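Local coordinates for kinesin-like protein (Caenorhabditis elegans, PDB 5X3E), which probably couples ATP hydrolysis to microtubule binding and movement as a kinesin-6 motor, captured here in the nucleotide-free state, at residues E98-D103 with R406-V411; N154-K159 with E263-E268; C229-E234 with D257-V262; Q251-V256 with F395-E400. All blocks are in the same frame, centred on the assembly; numbering follows the deposited sequence.

Contact 1. Residues E98-D103 with R406-V411. With SO4 (sulfate ion), chain Q.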
# COMPACT_ATOMS: atom_id res chain seq x y z
N GLU A 98 12.05 4.78 7.29
CA GLU A 98 12.70 3.70 8.03
C GLU A 98 11.80 3.14 9.13
O GLU A 98 11.78 1.93 9.37
CB GLU A 98 14.03 4.17 8.62
CG GLU A 98 15.03 4.65 7.59
CD GLU A 98 16.40 4.88 8.19
OE1 GLU A 98 16.69 4.25 9.24
OE2 GLU A 98 17.18 5.67 7.62
N ARG A 99 11.07 4.01 9.82
CA ARG A 99 10.22 3.60 10.93
C ARG A 99 8.90 2.98 10.47
O ARG A 99 8.26 2.27 11.24
CB ARG A 99 9.98 4.82 11.84
CG ARG A 99 9.21 4.54 13.12
CD ARG A 99 9.73 3.33 13.84
NE ARG A 99 8.92 3.01 15.01
CZ ARG A 99 7.77 2.35 14.96
NH1 ARG A 99 7.27 1.95 13.80
NH2 ARG A 99 7.10 2.10 16.08
N THR A 100 8.53 3.21 9.21
CA THR A 100 7.23 2.83 8.68
C THR A 100 7.30 1.69 7.66
O THR A 100 6.36 0.89 7.60
CB THR A 100 6.56 4.06 8.05
OG1 THR A 100 6.01 4.88 9.09
CG2 THR A 100 5.49 3.72 7.11
N SER A 101 8.40 1.56 6.91
CA SER A 101 8.43 0.67 5.76
C SER A 101 9.53 -0.38 5.77
O SER A 101 9.38 -1.41 5.09
CB SER A 101 8.58 1.49 4.47
OG SER A 101 7.60 2.51 4.41
N VAL A 102 10.63 -0.18 6.51
CA VAL A 102 11.77 -1.09 6.39
C VAL A 102 11.40 -2.48 6.87
O VAL A 102 11.78 -3.49 6.26
CB VAL A 102 13.00 -0.52 7.13
CG1 VAL A 102 14.03 -1.61 7.40
CG2 VAL A 102 13.63 0.59 6.31
N ASP A 103 10.63 -2.58 7.96
CA ASP A 103 10.24 -3.89 8.45
C ASP A 103 9.22 -4.56 7.53
O ASP A 103 9.14 -5.80 7.50
CB ASP A 103 9.69 -3.79 9.88
CG ASP A 103 8.40 -2.99 9.97
OD1 ASP A 103 7.63 -3.19 10.93
OD2 ASP A 103 8.14 -2.16 9.06
N ARG A 406 0.32 -1.84 9.05
CA ARG A 406 0.70 -0.59 9.71
C ARG A 406 -0.15 0.54 9.15
O ARG A 406 -0.22 0.72 7.93
CB ARG A 406 2.19 -0.28 9.54
CG ARG A 406 2.59 1.09 10.10
CD ARG A 406 4.10 1.26 10.30
NE ARG A 406 4.66 0.30 11.25
CZ ARG A 406 5.51 -0.67 10.92
NH1 ARG A 406 5.91 -0.81 9.66
NH2 ARG A 406 5.97 -1.50 11.84
N MET A 407 -0.76 1.32 10.04
CA MET A 407 -1.56 2.46 9.65
C MET A 407 -0.85 3.75 10.07
O MET A 407 -0.38 3.87 11.21
CB MET A 407 -2.95 2.40 10.27
CG MET A 407 -3.82 3.60 9.92
SD MET A 407 -5.56 3.17 9.73
CE MET A 407 -5.70 1.84 10.92
N VAL A 408 -0.75 4.68 9.13
CA VAL A 408 -0.13 5.98 9.36
C VAL A 408 -1.24 7.02 9.38
O VAL A 408 -1.81 7.35 8.33
CB VAL A 408 0.92 6.31 8.29
CG1 VAL A 408 1.52 7.67 8.55
CG2 VAL A 408 1.99 5.23 8.26
N ILE A 409 -1.57 7.52 10.57
CA ILE A 409 -2.58 8.55 10.73
C ILE A 409 -1.91 9.91 10.53
O ILE A 409 -1.10 10.33 11.37
CB ILE A 409 -3.26 8.47 12.10
CG1 ILE A 409 -3.85 7.09 12.32
CG2 ILE A 409 -4.35 9.53 12.21
CD1 ILE A 409 -4.93 6.73 11.34
N CYS A 410 -2.23 10.58 9.44
CA CYS A 410 -1.75 11.93 9.19
C CYS A 410 -2.78 12.92 9.73
O CYS A 410 -3.96 12.82 9.41
CB CYS A 410 -1.53 12.15 7.69
SG CYS A 410 -0.26 11.08 6.97
N VAL A 411 -2.32 13.88 10.54
CA VAL A 411 -3.22 14.86 11.15
C VAL A 411 -2.61 16.25 11.03
O VAL A 411 -1.39 16.42 11.11
CB VAL A 411 -3.53 14.53 12.62
CG1 VAL A 411 -4.40 13.28 12.74
CG2 VAL A 411 -2.26 14.36 13.40
S SO4 Q . 11.37 4.31 17.60
O1 SO4 Q . 11.13 5.15 16.42
O2 SO4 Q . 12.10 5.08 18.60
O3 SO4 Q . 10.09 3.86 18.15
O4 SO4 Q . 12.17 3.15 17.22

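Contact 2. Residues N154-K159 with E263-E268. With SO4 (sulfate ion), chain F; SO4 (sulfate ion), chain I.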
# COMPACT_ATOMS: atom_id res chain seq x y z
N ASN A 154 17.98 -10.06 -5.15
CA ASN A 154 18.97 -10.61 -6.07
C ASN A 154 18.27 -11.59 -7.00
O ASN A 154 17.10 -11.92 -6.83
CB ASN A 154 20.10 -11.32 -5.32
CG ASN A 154 20.74 -10.43 -4.27
OD1 ASN A 154 21.09 -9.28 -4.55
ND2 ASN A 154 20.88 -10.95 -3.05
N ASN A 155 19.01 -12.04 -8.02
CA ASN A 155 18.51 -13.02 -8.98
C ASN A 155 17.22 -12.54 -9.64
O ASN A 155 16.30 -13.32 -9.90
CB ASN A 155 18.30 -14.38 -8.32
CG ASN A 155 19.57 -14.96 -7.75
OD1 ASN A 155 20.68 -14.55 -8.11
ND2 ASN A 155 19.43 -15.94 -6.86
N ARG A 156 17.15 -11.24 -9.92
CA ARG A 156 16.03 -10.70 -10.67
C ARG A 156 16.18 -11.12 -12.13
O ARG A 156 17.21 -10.83 -12.76
CB ARG A 156 16.00 -9.18 -10.57
CG ARG A 156 14.63 -8.56 -10.75
CD ARG A 156 14.72 -7.09 -11.12
NE ARG A 156 15.14 -6.97 -12.51
CZ ARG A 156 16.34 -6.56 -12.92
NH1 ARG A 156 17.28 -6.21 -12.05
NH2 ARG A 156 16.58 -6.50 -14.23
N VAL A 157 15.19 -11.81 -12.68
CA VAL A 157 15.32 -12.29 -14.05
C VAL A 157 14.79 -11.29 -15.06
O VAL A 157 14.12 -10.32 -14.71
CB VAL A 157 14.62 -13.65 -14.25
CG1 VAL A 157 15.49 -14.72 -13.75
CG2 VAL A 157 13.28 -13.68 -13.52
N GLU A 158 15.07 -11.56 -16.33
CA GLU A 158 14.51 -10.76 -17.41
C GLU A 158 13.00 -10.95 -17.46
O GLU A 158 12.43 -11.86 -16.85
CB GLU A 158 15.13 -11.15 -18.74
CG GLU A 158 16.65 -11.06 -18.78
CD GLU A 158 17.26 -11.77 -19.97
OE1 GLU A 158 16.71 -12.81 -20.41
OE2 GLU A 158 18.28 -11.28 -20.48
N LYS A 159 12.36 -10.08 -18.23
CA LYS A 159 10.91 -10.07 -18.34
C LYS A 159 10.42 -11.27 -19.13
O LYS A 159 11.16 -11.92 -19.88
CB LYS A 159 10.44 -8.78 -19.02
CG LYS A 159 10.66 -7.53 -18.20
CD LYS A 159 10.11 -6.33 -18.95
CE LYS A 159 10.24 -5.04 -18.17
NZ LYS A 159 9.68 -3.90 -18.95
N GLU A 263 4.76 -6.22 -15.14
CA GLU A 263 6.12 -6.56 -14.77
C GLU A 263 7.02 -5.35 -14.89
O GLU A 263 6.99 -4.64 -15.90
CB GLU A 263 6.65 -7.70 -15.63
CG GLU A 263 7.98 -8.25 -15.14
CD GLU A 263 8.38 -9.52 -15.84
OE1 GLU A 263 9.17 -10.29 -15.26
OE2 GLU A 263 7.89 -9.76 -16.97
N VAL A 264 7.81 -5.10 -13.85
CA VAL A 264 8.72 -3.97 -13.79
C VAL A 264 10.10 -4.48 -13.43
O VAL A 264 10.24 -5.34 -12.55
CB VAL A 264 8.23 -2.90 -12.79
CG1 VAL A 264 7.04 -2.16 -13.37
CG2 VAL A 264 7.84 -3.54 -11.46
N SER A 265 11.12 -3.98 -14.13
CA SER A 265 12.49 -4.43 -13.94
C SER A 265 13.31 -3.51 -13.05
O SER A 265 14.42 -3.87 -12.67
CB SER A 265 13.19 -4.57 -15.30
OG SER A 265 12.64 -5.64 -16.04
N SER A 266 12.79 -2.33 -12.71
CA SER A 266 13.55 -1.39 -11.92
C SER A 266 12.61 -0.47 -11.15
O SER A 266 11.44 -0.31 -11.51
CB SER A 266 14.51 -0.57 -12.79
OG SER A 266 13.81 0.33 -13.63
N SER A 267 13.15 0.14 -10.09
CA SER A 267 12.43 1.16 -9.34
C SER A 267 11.94 2.25 -10.28
O SER A 267 10.81 2.75 -10.16
CB SER A 267 13.33 1.75 -8.26
OG SER A 267 12.61 2.59 -7.38
N GLU A 268 12.79 2.62 -11.24
CA GLU A 268 12.43 3.61 -12.25
C GLU A 268 11.24 3.16 -13.08
O GLU A 268 10.28 3.92 -13.26
CB GLU A 268 13.65 3.86 -13.14
CG GLU A 268 13.40 4.87 -14.22
CD GLU A 268 12.99 6.21 -13.68
OE1 GLU A 268 13.45 6.60 -12.58
OE2 GLU A 268 12.21 6.90 -14.37
S SO4 F . 14.25 -7.09 -19.40
O1 SO4 F . 15.20 -7.10 -20.51
O2 SO4 F . 14.95 -6.83 -18.15
O3 SO4 F . 13.27 -6.04 -19.65
O4 SO4 F . 13.60 -8.39 -19.33
S SO4 I . 3.48 -6.92 -18.57
O1 SO4 I . 4.35 -7.63 -19.50
O2 SO4 I . 4.28 -5.95 -17.82
O3 SO4 I . 2.44 -6.22 -19.31
O4 SO4 I . 2.88 -7.88 -17.64
O HOH W 1 10.19 -12.70 -15.92

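Contact 3. Residues C229-E234 with D257-V262. With SO4 (sulfate ion), chain R; SO4 (sulfate ion), chain U.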
# COMPACT_ATOMS: atom_id res chain seq x y z
N CYS A 229 -14.59 -0.79 -7.99
CA CYS A 229 -13.16 -1.04 -8.06
C CYS A 229 -12.68 -0.92 -9.50
O CYS A 229 -13.24 -1.55 -10.41
CB CYS A 229 -12.84 -2.42 -7.50
SG CYS A 229 -11.09 -2.73 -7.41
N TYR A 230 -11.61 -0.15 -9.71
CA TYR A 230 -11.08 0.12 -11.04
C TYR A 230 -9.58 -0.17 -11.09
O TYR A 230 -8.85 0.13 -10.15
CB TYR A 230 -11.31 1.58 -11.46
CG TYR A 230 -12.76 1.99 -11.47
CD1 TYR A 230 -13.55 1.80 -12.59
CD2 TYR A 230 -13.34 2.58 -10.35
CE1 TYR A 230 -14.87 2.18 -12.61
CE2 TYR A 230 -14.67 2.96 -10.35
CZ TYR A 230 -15.43 2.76 -11.49
OH TYR A 230 -16.76 3.13 -11.51
N ASP A 231 -9.14 -0.74 -12.21
CA ASP A 231 -7.73 -0.98 -12.47
C ASP A 231 -7.16 0.22 -13.22
O ASP A 231 -7.43 0.40 -14.41
CB ASP A 231 -7.54 -2.28 -13.25
CG ASP A 231 -6.11 -2.51 -13.68
OD1 ASP A 231 -5.88 -3.33 -14.60
OD2 ASP A 231 -5.20 -1.88 -13.09
N LEU A 232 -6.37 1.03 -12.52
CA LEU A 232 -5.74 2.21 -13.11
C LEU A 232 -4.72 1.86 -14.19
O LEU A 232 -4.32 2.76 -14.94
CB LEU A 232 -5.06 3.04 -12.02
CG LEU A 232 -5.93 3.47 -10.84
CD1 LEU A 232 -5.07 4.09 -9.76
CD2 LEU A 232 -6.97 4.46 -11.32
N LEU A 233 -4.30 0.60 -14.28
CA LEU A 233 -3.34 0.13 -15.27
C LEU A 233 -4.00 -0.60 -16.44
O LEU A 233 -3.29 -1.20 -17.26
CB LEU A 233 -2.30 -0.77 -14.61
CG LEU A 233 -1.56 -0.10 -13.46
CD1 LEU A 233 -0.53 -1.05 -12.90
CD2 LEU A 233 -0.92 1.19 -13.94
N GLU A 234 -5.32 -0.58 -16.51
CA GLU A 234 -6.03 -1.27 -17.59
C GLU A 234 -5.64 -0.70 -18.95
O GLU A 234 -5.40 0.50 -19.10
CB GLU A 234 -7.54 -1.14 -17.36
CG GLU A 234 -8.41 -1.49 -18.56
CD GLU A 234 -9.87 -1.14 -18.33
OE1 GLU A 234 -10.72 -1.51 -19.16
OE2 GLU A 234 -10.16 -0.49 -17.30
N ASP A 257 -10.14 -9.20 -10.00
CA ASP A 257 -10.27 -10.21 -11.06
C ASP A 257 -9.56 -9.81 -12.36
O ASP A 257 -8.62 -10.47 -12.79
CB ASP A 257 -11.77 -10.47 -11.31
CG ASP A 257 -12.02 -11.61 -12.28
OD1 ASP A 257 -11.04 -12.22 -12.77
OD2 ASP A 257 -13.19 -11.93 -12.52
N GLY A 258 -10.00 -8.73 -12.99
CA GLY A 258 -9.39 -8.33 -14.24
C GLY A 258 -8.26 -7.33 -14.16
O GLY A 258 -7.87 -6.78 -15.20
N ALA A 259 -7.72 -7.07 -12.97
CA ALA A 259 -6.62 -6.12 -12.85
C ALA A 259 -5.34 -6.67 -13.47
O ALA A 259 -5.06 -7.87 -13.41
CB ALA A 259 -6.36 -5.78 -11.38
N LYS A 260 -4.57 -5.76 -14.06
CA LYS A 260 -3.37 -6.09 -14.82
C LYS A 260 -2.16 -6.14 -13.89
O LYS A 260 -1.90 -5.18 -13.16
CB LYS A 260 -3.17 -5.05 -15.92
CG LYS A 260 -2.30 -5.48 -17.07
CD LYS A 260 -2.19 -4.37 -18.10
CE LYS A 260 -1.12 -4.67 -19.14
NZ LYS A 260 -0.98 -3.54 -20.10
N ASP A 261 -1.44 -7.26 -13.92
CA ASP A 261 -0.17 -7.39 -13.21
C ASP A 261 0.93 -6.98 -14.17
O ASP A 261 1.18 -7.67 -15.17
CB ASP A 261 0.04 -8.81 -12.70
CG ASP A 261 -0.92 -9.20 -11.60
OD1 ASP A 261 -2.04 -9.67 -11.91
OD2 ASP A 261 -0.54 -9.07 -10.42
N VAL A 262 1.59 -5.86 -13.89
CA VAL A 262 2.56 -5.25 -14.80
C VAL A 262 3.96 -5.56 -14.30
O VAL A 262 4.33 -5.19 -13.17
CB VAL A 262 2.34 -3.74 -14.92
CG1 VAL A 262 3.39 -3.12 -15.82
CG2 VAL A 262 0.93 -3.43 -15.44
S SO4 R . -2.66 -9.55 -16.92
O1 SO4 R . -1.38 -9.32 -17.59
O2 SO4 R . -2.47 -9.47 -15.47
O3 SO4 R . -3.64 -8.56 -17.35
O4 SO4 R . -3.16 -10.89 -17.26
S SO4 U . 1.00 -0.67 -18.77
O1 SO4 U . 2.29 -0.51 -19.44
O2 SO4 U . 1.02 0.07 -17.51
O3 SO4 U . -0.07 -0.17 -19.63
O4 SO4 U . 0.77 -2.09 -18.50
O HOH W 2 -3.17 -3.08 -11.85
O HOH W 3 -7.51 -4.40 -16.61

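Contact 4. Residues Q251-V256 with F395-E400. With SO4 (sulfate ion), chain C; SO4 (sulfate ion), chain M.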
# COMPACT_ATOMS: atom_id res chain seq x y z
N GLN A 251 -6.21 -20.17 -3.07
CA GLN A 251 -5.50 -20.01 -1.80
C GLN A 251 -6.27 -19.15 -0.81
O GLN A 251 -5.74 -18.85 0.27
CB GLN A 251 -4.12 -19.39 -2.06
CG GLN A 251 -3.26 -20.07 -3.13
CD GLN A 251 -2.54 -21.32 -2.63
OE1 GLN A 251 -3.17 -22.33 -2.32
NE2 GLN A 251 -1.21 -21.23 -2.53
N GLN A 252 -7.50 -18.77 -1.15
CA GLN A 252 -8.36 -17.88 -0.37
C GLN A 252 -7.81 -16.46 -0.28
O GLN A 252 -8.25 -15.67 0.56
CB GLN A 252 -8.62 -18.44 1.03
CG GLN A 252 -9.40 -19.74 1.00
CD GLN A 252 -10.75 -19.59 0.32
OE1 GLN A 252 -11.43 -18.57 0.47
NE2 GLN A 252 -11.14 -20.60 -0.45
N GLN A 253 -6.86 -16.11 -1.15
CA GLN A 253 -6.27 -14.77 -1.17
C GLN A 253 -7.11 -13.82 -2.01
O GLN A 253 -7.55 -14.17 -3.11
CB GLN A 253 -4.85 -14.82 -1.71
CG GLN A 253 -3.87 -15.57 -0.83
CD GLN A 253 -3.55 -14.81 0.44
OE1 GLN A 253 -3.22 -13.62 0.40
NE2 GLN A 253 -3.62 -15.49 1.58
N MET A 254 -7.30 -12.60 -1.50
CA MET A 254 -8.08 -11.61 -2.22
C MET A 254 -7.30 -11.06 -3.41
O MET A 254 -6.07 -10.96 -3.38
CB MET A 254 -8.47 -10.47 -1.29
CG MET A 254 -9.41 -10.90 -0.17
SD MET A 254 -10.93 -11.62 -0.79
CE MET A 254 -10.88 -13.17 0.10
N TYR A 255 -8.02 -10.73 -4.48
CA TYR A 255 -7.41 -10.08 -5.63
C TYR A 255 -8.50 -9.40 -6.46
O TYR A 255 -9.70 -9.61 -6.24
CB TYR A 255 -6.61 -11.06 -6.50
CG TYR A 255 -7.43 -12.02 -7.34
CD1 TYR A 255 -7.55 -11.84 -8.72
CD2 TYR A 255 -8.08 -13.11 -6.76
CE1 TYR A 255 -8.30 -12.72 -9.50
CE2 TYR A 255 -8.83 -14.00 -7.54
CZ TYR A 255 -8.94 -13.80 -8.90
OH TYR A 255 -9.67 -14.67 -9.68
N VAL A 256 -8.07 -8.59 -7.41
CA VAL A 256 -8.96 -7.89 -8.33
C VAL A 256 -8.96 -8.69 -9.63
O VAL A 256 -7.92 -8.82 -10.28
CB VAL A 256 -8.52 -6.43 -8.54
CG1 VAL A 256 -9.43 -5.74 -9.54
CG2 VAL A 256 -8.51 -5.66 -7.22
N PHE A 395 -8.95 -6.43 1.69
CA PHE A 395 -7.90 -6.72 2.66
C PHE A 395 -8.39 -7.69 3.74
O PHE A 395 -7.96 -7.61 4.89
CB PHE A 395 -7.37 -5.43 3.27
CG PHE A 395 -6.89 -4.44 2.24
CD1 PHE A 395 -5.83 -4.77 1.40
CD2 PHE A 395 -7.51 -3.22 2.09
CE1 PHE A 395 -5.40 -3.88 0.43
CE2 PHE A 395 -7.08 -2.32 1.13
CZ PHE A 395 -6.03 -2.65 0.29
N LYS A 396 -9.28 -8.61 3.35
CA LYS A 396 -9.79 -9.60 4.29
C LYS A 396 -8.66 -10.39 4.95
O LYS A 396 -8.66 -10.58 6.17
CB LYS A 396 -10.77 -10.53 3.57
CG LYS A 396 -11.01 -11.85 4.28
CD LYS A 396 -11.78 -12.82 3.40
CE LYS A 396 -11.28 -14.25 3.57
NZ LYS A 396 -11.83 -15.17 2.53
N ASN A 397 -7.69 -10.85 4.16
CA ASN A 397 -6.62 -11.68 4.70
C ASN A 397 -5.86 -10.95 5.80
O ASN A 397 -5.63 -11.50 6.88
CB ASN A 397 -5.67 -12.09 3.57
CG ASN A 397 -6.38 -12.83 2.45
OD1 ASN A 397 -6.36 -12.40 1.30
ND2 ASN A 397 -7.03 -13.93 2.80
N TYR A 398 -5.47 -9.69 5.55
CA TYR A 398 -4.77 -8.90 6.55
C TYR A 398 -5.63 -8.69 7.80
O TYR A 398 -5.16 -8.86 8.93
CB TYR A 398 -4.36 -7.55 5.96
CG TYR A 398 -3.36 -7.62 4.83
CD1 TYR A 398 -3.77 -7.55 3.50
CD2 TYR A 398 -1.99 -7.75 5.08
CE1 TYR A 398 -2.86 -7.61 2.46
CE2 TYR A 398 -1.07 -7.81 4.04
CZ TYR A 398 -1.51 -7.74 2.74
OH TYR A 398 -0.61 -7.79 1.70
N LEU A 399 -6.89 -8.31 7.61
CA LEU A 399 -7.76 -8.02 8.74
C LEU A 399 -8.14 -9.27 9.53
O LEU A 399 -8.58 -9.15 10.68
CB LEU A 399 -9.01 -7.30 8.26
CG LEU A 399 -8.66 -5.92 7.69
CD1 LEU A 399 -9.76 -5.41 6.81
CD2 LEU A 399 -8.41 -4.97 8.84
N GLU A 400 -8.01 -10.46 8.93
CA GLU A 400 -8.14 -11.71 9.66
C GLU A 400 -6.81 -12.17 10.22
O GLU A 400 -6.67 -13.34 10.61
CB GLU A 400 -8.77 -12.78 8.78
CG GLU A 400 -10.28 -12.60 8.60
CD GLU A 400 -10.89 -13.71 7.77
OE1 GLU A 400 -10.13 -14.49 7.16
OE2 GLU A 400 -12.14 -13.80 7.73
S SO4 C . -4.54 -7.55 -7.49
O1 SO4 C . -3.82 -8.81 -7.26
O2 SO4 C . -3.98 -6.50 -6.65
O3 SO4 C . -5.95 -7.73 -7.15
O4 SO4 C . -4.44 -7.17 -8.89
S SO4 M . -15.22 -14.00 -0.60
O1 SO4 M . -14.64 -13.67 -1.90
O2 SO4 M . -14.26 -13.74 0.47
O3 SO4 M . -16.42 -13.20 -0.41
O4 SO4 M . -15.58 -15.41 -0.57

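Contact 1. Residues E98-D103 with R406-V411
The guanidinium of Arg406 and the carboxylate of Asp103 meet edge to edge, their planes 27° apart and so nearly coplanar. Two nitrogens grip the acid end-on. Arg406 NH2 gives a nearly straight bond to Asp103 OD1 at 2.5 Å, on its syn side. Arg406 NH1 gives the other, to the syn lone pair of Asp103 OD2 at 2.7 Å. The backbone O of Arg99 lies over one face of the same guanidinium, above its centre. Arg406 NH1 also donates to the backbone O of Thr100 at 2.7 Å, in a bent bond that comes from above the carbonyl plane. The Arg99 guanidinium stands almost upright to that of Arg406, with 82° between the planes. Arg99 NH1 lies 4.0 Å from Arg406 NE, a pair of like charges. Glu37 probably offsets them, since it forms a salt bridge with each arginine. A sulfate, probably from the crystallisation liquor, sits at the edge of the Arg99 guanidinium and is bonded weakly by NE. The Arg406 chain starts with CG opposite the backbone N and bends at chi3 (-61°), which swings the guanidinium round to Asp103. Thr100 CG2 adds an apolar touch on Val408 CG2 at 4.0 Å. Helix 93-109 thus packs on strand 404-411, which pairs in parallel with strands 37-42 and 114-119. Leu116 and Val39 of those neighbours touch Val408, and Leu141 of helix 141-152 touches Thr100.

Contact 2. Residues N154-K159 with E263-E268
Packing between Lys159 and the pair Glu263 and Ser265 carries much of this contact. The Glu263 carboxylate lies against the start of Lys159, with OE2 3.3 Å from Lys159 CA. The lysine chain runs extended beyond CG, and its CE reaches Ser265 OG at 3.3 Å. Arg156 approaches the same serine differently. The backbone O of Ser265 sits over one face of the Arg156 guanidinium, off-centre toward the rim. Arg156 NE is 3.2 Å from Ser265 O, but the angle is too poor for a hydrogen bond. Here strand 262-264 of the main sheet gives way to helix 267-281, with Ser266 as the N-cap of that helix. The loop 154-159, which follows helix 141-152, lies beside this turn. Water links the two segments: one molecule donates to Glu158 O at 2.6 Å and to Glu263 OE1 at 2.7 Å. Glu263 OE1 also accepts from Ser216, and OE2 accepts from the backbone N of Cys160, so both carboxylate oxygens are held. Among the charged groups, Lys159 NZ forms a salt bridge with Glu269. With an alanine here, Glu269 would probably lose this mate and a gap would open beside Ser265 OG. Sulfates, probably from the crystallisation liquor, add further polar contacts. One accepts from the backbone N of Glu263 at 2.7 Å; another is weakly bonded by Ser265 OG.

Contact 3. Residues C229-E234 with D257-V262
Asp231 points its carboxylate at the backbone of Ala259 and Lys260, and its two oxygens take direct bonds from different segments. OD1 accepts from the backbone N of Lys260 at 2.8 Å, with the donor above the carboxylate plane (53° out of it). OD2 turns back to its own segment and accepts from the backbone N of Leu233 at 2.9 Å, again well off the plane. CG lies anti to the backbone N (chi1 173°), which carries the group across to the loop. One water donates to both Asp231 OD1 and Gly258 O, at 2.8 Å from each. The Ala259 methyl rests 4.0 Å from Asp231 CG. Leu233 and Val262 cross obliquely, and Leu233 CD1 touches Val262 CG2 at 3.8 Å. Both also pack on Val273 of helix 267-281. Lys260 runs out extended past the Leu233 carbonyl, its CD 3.5 Å from Leu233 O. Its NZ has a salt bridge to Asp235 and a bond to a sulfate, probably from the crystallisation liquor. Strand 228-231 ends here in a type I beta turn from Asp231 to Glu234. The bond from Leu233 N to Asp231 OD2 makes an Asx turn within it.

Contact 4. Residues Q251-V256 with F395-E400
A short helix, 396-399, meets the end of a beta hairpin here, and the side-chain amide of Asn397 reads the backbone on both sides of Gln253. Asn397 ND2 donates to Gln252 O at 3.1 Å in a nearly straight bond. Asn397 OD1 accepts from Met254 N at 3.0 Å, with the donor in the carbonyl plane. Both ends of the amide are engaged, which fixes its rotation. The Gln253 amide stacks on that of Asn397, with 18° between the planes. Its OE1 is 3.5 Å from Asn397 OD1, but both are acceptors and do not bond. The hairpin consists of strands 243-248 and 254-256, and Asp249 in its connecting loop holds the backbone N of Gln253. As in other kinesins, this hairpin and the nearby helix 390-394 probably belong to the face that meets the microtubule. Cut back to an alanine, this asparagine would probably leave Gln252 O and Met254 N without their shared partner, and the Gln253 amide without the group it stacks on. Met254 and Lys396 cross at about a right angle. The bends at chi2 and chi3 of Met254 bring its methyl over the lysine chain, with CE 3.4 Å from Lys396 CD. Met254 also packs on His248 and on His393 of helix 390-394. Lys396 NZ bonds only weakly to a sulfate, probably from the crystallisation liquor.

How the contacts relate
All four contacts reach the central mixed sheet of the motor domain. Contact 1 lies near the presumed nucleotide site: the side chain of Val408 approaches, without touching, the likely P-loop of Gly120, Gly125, Lys126 and Thr127. Contacts 1 and 3 sit on opposite sides of the chain's centre, with centres 26 Å apart. Contacts 3 and 4 touch directly, Cys229 SG lying 3.9 Å from Val256 CG2. The chain runs without a break through residues 251-268, and so links contacts 4, 3 and 2 in turn. Helix 396-399 of contact 4 leads into strand 404-411 of contact 1, and the nearest atoms of the two contacts are about 7 Å apart.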